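Local coordinates for 5-dehydro-2-deoxygluconokinase (PDB 2QCV), which probably phosphorylates 5-dehydro-2-deoxy-D-gluconate with ATP, a step of myo-inositol breakdown, as a carbohydrate kinase of the PfkB family, at residues L24-Y29 against E34-F39; V212-T217 against D223-Y228. All blocks are in the same frame, centred on the assembly; numbering follows the deposited sequence.

Contact 1: residues L24-Y29 against E34-F39; sequences LNAVEY and EETMTF
Thr36 and Glu28 meet near the turn of a beta hairpin, strands 21-26 and 38-44, in the small sheet that PfkB-family sugar kinases carry beside their large alpha/beta domain. The Thr36 hydroxyl donates to the backbone O of Glu28, OG1 to O 2.8 Å, almost in line with the carbonyl bond. With OG1 beside its own backbone N (chi1 -67°), CG2 is turned toward Ala26 CB, 3.6 Å away, and also lies over one face of the Phe39 ring, toward its rim. One residue on, the carboxylate of Glu28 takes hold of the chain. Its bend at chi2 (88°) folds the acid onto the loop before strand 38-44, where Glu28 OE1 accepts from the N of Met37 (selenomethionine) at 3.0 Å, from well above the carboxylate plane. Thr38 uses the syn lone pairs of both oxygens: its N reaches Glu28 OE1 at 2.9 Å and its OG1 reaches OE2 at 3.0 Å. An alanine here would take the carboxylate away, and the amides of Met37 and Thr38 and the Thr38 hydroxyl would probably be left without the acceptor that ties them to 24-29. The O of Thr38 accepts from Val27 N (2.8 Å), while Thr38 packs on Thr38 of the second subunit. Phe39 and Ala26 form a non-hydrogen-bonded antiparallel pair. Phe39 also pairs with a strand of that subunit, continuing the sheet across the interface. Its ring stacks edge-to-face with Phe103 of its own chain, its CB packs on Leu24 CB, and its CA-H points at Asn25 O, CA to O 3.2 Å.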
loop_
_atom_site.group_PDB
_atom_site.type_symbol
_atom_site.label_atom_id
_atom_site.label_comp_id
_atom_site.label_asym_id
_atom_site.label_seq_id
_atom_site.Cartn_x
_atom_site.Cartn_y
_atom_site.Cartn_z
ATOM N N LEU A 24 -26.234 -6.522 4.431
ATOM C CA LEU A 24 -26.645 -7.920 4.372
ATOM C C LEU A 24 -27.184 -8.240 5.764
ATOM O O LEU A 24 -26.446 -8.452 6.715
ATOM C CB LEU A 24 -25.480 -8.791 3.937
ATOM C CG LEU A 24 -25.129 -8.569 2.440
ATOM C CD1 LEU A 24 -23.704 -8.943 2.072
ATOM C CD2 LEU A 24 -26.112 -9.294 1.577
ATOM N N ASN A 25 -28.501 -8.233 5.843
ATOM C CA ASN A 25 -29.213 -8.421 7.069
ATOM C C ASN A 25 -29.592 -9.866 7.339
ATOM O O ASN A 25 -30.196 -10.519 6.518
ATOM C CB ASN A 25 -30.476 -7.576 7.031
ATOM C CG ASN A 25 -30.155 -6.098 6.955
ATOM O OD1 ASN A 25 -30.551 -5.423 6.009
ATOM N ND2 ASN A 25 -29.373 -5.605 7.919
ATOM N N ALA A 26 -29.215 -10.317 8.519
ATOM C CA ALA A 26 -29.450 -11.658 9.000
ATOM C C ALA A 26 -30.917 -11.982 8.983
ATOM O O ALA A 26 -31.711 -11.283 9.630
ATOM C CB ALA A 26 -28.930 -11.757 10.440
ATOM N N VAL A 27 -31.278 -13.026 8.245
ATOM C CA VAL A 27 -32.656 -13.508 8.196
ATOM C C VAL A 27 -32.989 -14.278 9.480
ATOM O O VAL A 27 -34.012 -14.032 10.106
ATOM C CB VAL A 27 -32.879 -14.384 6.956
ATOM C CG1 VAL A 27 -34.260 -15.013 6.964
ATOM C CG2 VAL A 27 -32.660 -13.541 5.693
ATOM N N GLU A 28 -32.107 -15.180 9.885
ATOM C CA GLU A 28 -32.265 -15.902 11.144
ATOM C C GLU A 28 -31.487 -15.100 12.160
ATOM O O GLU A 28 -30.256 -15.002 12.077
ATOM C CB GLU A 28 -31.715 -17.329 11.029
ATOM C CG GLU A 28 -32.247 -18.110 9.841
ATOM C CD GLU A 28 -31.445 -17.933 8.562
ATOM O OE1 GLU A 28 -30.467 -17.150 8.548
ATOM O OE2 GLU A 28 -31.802 -18.582 7.555
ATOM N N TYR A 29 -32.194 -14.474 13.085
ATOM C CA TYR A 29 -31.558 -13.540 13.987
ATOM C C TYR A 29 -31.810 -13.954 15.432
ATOM O O TYR A 29 -32.295 -15.057 15.682
ATOM C CB TYR A 29 -32.032 -12.114 13.687
ATOM C CG TYR A 29 -33.508 -11.887 13.856
ATOM C CD1 TYR A 29 -34.387 -12.147 12.816
ATOM C CD2 TYR A 29 -34.028 -11.359 15.052
ATOM C CE1 TYR A 29 -35.757 -11.921 12.964
ATOM C CE2 TYR A 29 -35.386 -11.126 15.204
ATOM C CZ TYR A 29 -36.250 -11.414 14.161
ATOM O OH TYR A 29 -37.606 -11.184 14.308
ATOM N N GLU A 34 -22.555 -16.595 13.176
ATOM C CA GLU A 34 -22.070 -17.920 12.746
ATOM C C GLU A 34 -23.254 -18.844 12.412
ATOM O O GLU A 34 -23.182 -19.658 11.493
ATOM C CB GLU A 34 -21.256 -18.594 13.853
ATOM C CG GLU A 34 -19.953 -17.925 14.188
ATOM C CD GLU A 34 -20.027 -16.888 15.301
ATOM O OE1 GLU A 34 -21.027 -16.157 15.425
ATOM O OE2 GLU A 34 -19.044 -16.778 16.057
ATOM N N GLU A 35 -24.341 -18.699 13.169
ATOM C CA GLU A 35 -25.534 -19.522 13.009
ATOM C C GLU A 35 -26.562 -18.959 12.018
ATOM O O GLU A 35 -27.559 -19.626 11.735
ATOM C CB GLU A 35 -26.215 -19.713 14.371
ATOM C CG GLU A 35 -25.312 -20.319 15.434
ATOM C CD GLU A 35 -25.986 -20.436 16.801
ATOM O OE1 GLU A 35 -27.220 -20.230 16.910
ATOM O OE2 GLU A 35 -25.263 -20.728 17.772
ATOM N N THR A 36 -26.318 -17.749 11.499
ATOM C CA THR A 36 -27.185 -17.113 10.513
ATOM C C THR A 36 -26.782 -17.626 9.165
ATOM O O THR A 36 -25.652 -17.382 8.735
ATOM C CB THR A 36 -27.018 -15.585 10.499
ATOM O OG1 THR A 36 -27.507 -15.039 11.722
ATOM C CG2 THR A 36 -27.754 -14.952 9.308
HETATM N N MSE A 37 -27.710 -18.309 8.498
HETATM C CA MSE A 37 -27.457 -18.978 7.248
HETATM C C MSE A 37 -27.926 -18.215 6.024
HETATM O O MSE A 37 -27.517 -18.555 4.918
HETATM C CB MSE A 37 -28.128 -20.340 7.263
HETATM C CG MSE A 37 -27.591 -21.267 8.375
HETATM SE SE MSE A 37 -25.600 -21.356 8.494
HETATM C CE MSE A 37 -25.185 -22.161 6.802
ATOM N N THR A 38 -28.806 -17.229 6.211
ATOM C CA THR A 38 -29.336 -16.445 5.084
ATOM C C THR A 38 -29.344 -14.948 5.400
ATOM O O THR A 38 -29.598 -14.551 6.524
ATOM C CB THR A 38 -30.766 -16.926 4.723
ATOM O OG1 THR A 38 -30.783 -18.360 4.747
ATOM C CG2 THR A 38 -31.149 -16.474 3.340
ATOM N N PHE A 39 -29.031 -14.139 4.386
ATOM C CA PHE A 39 -28.916 -12.682 4.525
ATOM C C PHE A 39 -29.728 -12.018 3.434
ATOM O O PHE A 39 -29.698 -12.480 2.283
ATOM C CB PHE A 39 -27.452 -12.229 4.384
ATOM C CG PHE A 39 -26.564 -12.713 5.492
ATOM C CD1 PHE A 39 -26.417 -11.982 6.660
ATOM C CD2 PHE A 39 -25.886 -13.907 5.365
ATOM C CE1 PHE A 39 -25.599 -12.429 7.687
ATOM C CE2 PHE A 39 -25.075 -14.372 6.388
ATOM C CZ PHE A 39 -24.934 -13.637 7.555
#

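Contact 2: residues V212-T217 against D223-Y228; sequences VLENRT and DETIRY
A Schellman motif ends helix 207-213, and the side chains around this helix end reach across to helix 222-229. Asn215, with positive phi, is the C-prime residue, and its N bonds to Val212 O at 2.9 Å. Just before it, Glu214 extends its chain beyond CG and crosses the Thr225 side chain at about a right angle. Thr225 OG1 donates to Glu214 OE2 over a short 2.5 Å, on the syn side and 15° out of the carboxylate plane. A water closes a small ring beside this bond, donating to Glu214 OE1 (2.6 Å) and to Thr225 OG1 (3.0 Å). Arg207 binds both residues as well, through a salt bridge to Glu214 OE2 and a hydrogen bond to Thr225 OG1. The nearby Arg207 probably favours the ionised carboxylate. Alongside, Leu213 has CG anti to its backbone N (chi1 -175°), which carries CD2 to the edge of the Tyr228 ring, 3.8 Å from CE2 and in the ring plane. Tyr228 OH binds Glu198 of helix 186-199. With a polar bridge and an apolar contact side by side, the contact joins two consecutive helices of the large alpha/beta domain of a ribokinase-like fold.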
loop_
_atom_site.group_PDB
_atom_site.type_symbol
_atom_site.label_atom_id
_atom_site.label_comp_id
_atom_site.label_asym_id
_atom_site.label_seq_id
_atom_site.Cartn_x
_atom_site.Cartn_y
_atom_site.Cartn_z
ATOM N N VAL A 212 -16.366 12.762 20.777
ATOM C CA VAL A 212 -15.310 12.471 19.794
ATOM C C VAL A 212 -14.870 13.728 19.053
ATOM O O VAL A 212 -13.682 13.992 18.928
ATOM C CB VAL A 212 -15.753 11.333 18.862
ATOM C CG1 VAL A 212 -14.811 11.171 17.655
ATOM C CG2 VAL A 212 -15.815 10.029 19.712
ATOM N N LEU A 213 -15.834 14.491 18.569
ATOM C CA LEU A 213 -15.604 15.788 17.942
ATOM C C LEU A 213 -14.712 16.692 18.791
ATOM O O LEU A 213 -13.833 17.376 18.277
ATOM C CB LEU A 213 -16.951 16.452 17.678
ATOM C CG LEU A 213 -17.080 17.795 16.915
ATOM C CD1 LEU A 213 -18.416 18.009 16.171
ATOM C CD2 LEU A 213 -16.789 18.994 17.843
ATOM N N GLU A 214 -14.961 16.693 20.096
ATOM C CA GLU A 214 -14.257 17.577 20.996
ATOM C C GLU A 214 -12.956 16.989 21.490
ATOM O O GLU A 214 -12.318 17.564 22.387
ATOM C CB GLU A 214 -15.179 17.920 22.167
ATOM C CG GLU A 214 -16.403 18.738 21.738
ATOM C CD GLU A 214 -17.455 18.845 22.855
ATOM O OE1 GLU A 214 -17.087 18.800 24.034
ATOM O OE2 GLU A 214 -18.630 18.946 22.555
ATOM N N ASN A 215 -12.563 15.828 20.946
ATOM C CA ASN A 215 -11.362 15.108 21.399
ATOM C C ASN A 215 -11.392 14.739 22.885
ATOM O O ASN A 215 -10.361 14.843 23.559
ATOM C CB ASN A 215 -10.097 15.957 21.098
ATOM C CG ASN A 215 -8.805 15.150 21.122
ATOM O OD1 ASN A 215 -8.760 13.977 20.719
ATOM N ND2 ASN A 215 -7.723 15.793 21.589
ATOM N N ARG A 216 -12.559 14.335 23.383
ATOM C CA ARG A 216 -12.724 13.950 24.781
ATOM C C ARG A 216 -12.890 12.449 24.863
ATOM O O ARG A 216 -13.408 11.798 23.917
ATOM C CB ARG A 216 -13.950 14.626 25.404
ATOM C CG ARG A 216 -14.288 15.961 24.802
ATOM C CD ARG A 216 -15.525 16.574 25.433
ATOM N NE ARG A 216 -15.253 16.993 26.791
ATOM C CZ ARG A 216 -14.889 18.215 27.175
ATOM N NH1 ARG A 216 -14.776 19.230 26.321
ATOM N NH2 ARG A 216 -14.667 18.420 28.457
ATOM N N THR A 217 -12.469 11.892 25.986
ATOM C CA THR A 217 -12.685 10.485 26.231
ATOM C C THR A 217 -13.695 10.288 27.351
ATOM O O THR A 217 -13.883 9.152 27.795
ATOM C CB THR A 217 -11.361 9.796 26.593
ATOM O OG1 THR A 217 -10.727 10.532 27.643
ATOM C CG2 THR A 217 -10.427 9.748 25.364
ATOM N N ASP A 223 -23.805 22.370 27.387
ATOM C CA ASP A 223 -23.674 23.830 27.462
ATOM C C ASP A 223 -22.279 24.265 26.995
ATOM O O ASP A 223 -22.130 25.284 26.326
ATOM C CB ASP A 223 -23.968 24.377 28.863
ATOM C CG ASP A 223 -25.433 24.224 29.253
ATOM O OD1 ASP A 223 -26.297 24.182 28.347
ATOM O OD2 ASP A 223 -25.718 24.153 30.462
ATOM N N GLU A 224 -21.257 23.480 27.303
ATOM C CA GLU A 224 -19.914 23.779 26.835
ATOM C C GLU A 224 -19.766 23.512 25.350
ATOM O O GLU A 224 -19.106 24.274 24.634
ATOM C CB GLU A 224 -18.871 22.994 27.640
ATOM C CG GLU A 224 -18.751 23.505 29.082
ATOM C CD GLU A 224 -18.510 25.015 29.116
ATOM O OE1 GLU A 224 -17.500 25.459 28.518
ATOM O OE2 GLU A 224 -19.349 25.756 29.692
ATOM N N THR A 225 -20.370 22.433 24.874
ATOM C CA THR A 225 -20.334 22.093 23.447
ATOM C C THR A 225 -20.880 23.228 22.619
ATOM O O THR A 225 -20.269 23.618 21.614
ATOM C CB THR A 225 -21.158 20.840 23.186
ATOM O OG1 THR A 225 -20.573 19.763 23.930
ATOM C CG2 THR A 225 -21.258 20.499 21.700
ATOM N N ILE A 226 -22.053 23.735 22.989
ATOM C CA ILE A 226 -22.688 24.763 22.182
ATOM C C ILE A 226 -22.000 26.111 22.366
ATOM O O ILE A 226 -21.951 26.880 21.422
ATOM C CB ILE A 226 -24.220 24.869 22.428
ATOM C CG1 ILE A 226 -24.503 25.526 23.781
ATOM C CG2 ILE A 226 -24.883 23.469 22.195
ATOM C CD1 ILE A 226 -25.950 25.527 24.235
ATOM N N ARG A 227 -21.452 26.383 23.549
ATOM C CA ARG A 227 -20.702 27.638 23.746
ATOM C C ARG A 227 -19.519 27.696 22.773
ATOM O O ARG A 227 -19.211 28.744 22.219
ATOM C CB ARG A 227 -20.229 27.766 25.190
ATOM C CG ARG A 227 -19.414 29.009 25.504
ATOM C CD ARG A 227 -19.015 29.054 27.021
ATOM N N TYR A 228 -18.871 26.549 22.572
ATOM C CA TYR A 228 -17.808 26.378 21.592
ATOM C C TYR A 228 -18.300 26.560 20.137
ATOM O O TYR A 228 -17.855 27.473 19.430
ATOM C CB TYR A 228 -17.075 25.002 21.825
ATOM C CG TYR A 228 -16.465 24.380 20.588
ATOM C CD1 TYR A 228 -15.602 25.099 19.766
ATOM C CD2 TYR A 228 -16.716 23.045 20.267
ATOM C CE1 TYR A 228 -15.058 24.530 18.637
ATOM C CE2 TYR A 228 -16.183 22.472 19.153
ATOM C CZ TYR A 228 -15.354 23.219 18.325
ATOM O OH TYR A 228 -14.814 22.648 17.211
HETATM O O HOH W 1 -18.523 19.436 26.099
#

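From the N terminus, contact 1 comes first: 34-39 returns to 24-29 after four intervening residues and closes the hairpin turn between strands 21-26 and 38-44. The chain then adds strands to the large sheet, returns to the small one with 101-106 and 111-117, and goes on through the large sheet to strand 202-206 before contact 2, where 223-228 meets 212-217 across a five-residue connection. The two closures follow in series, neither nesting nor crossing. The centres of contacts 1 and 2 lie about 38 Å apart, and the nearest atoms of contacts 1 and 2 about 24 Å. Contact 1 lies where the small sheet meets the second subunit, whereas contact 2 joins neighbouring helices flanking the large sheet.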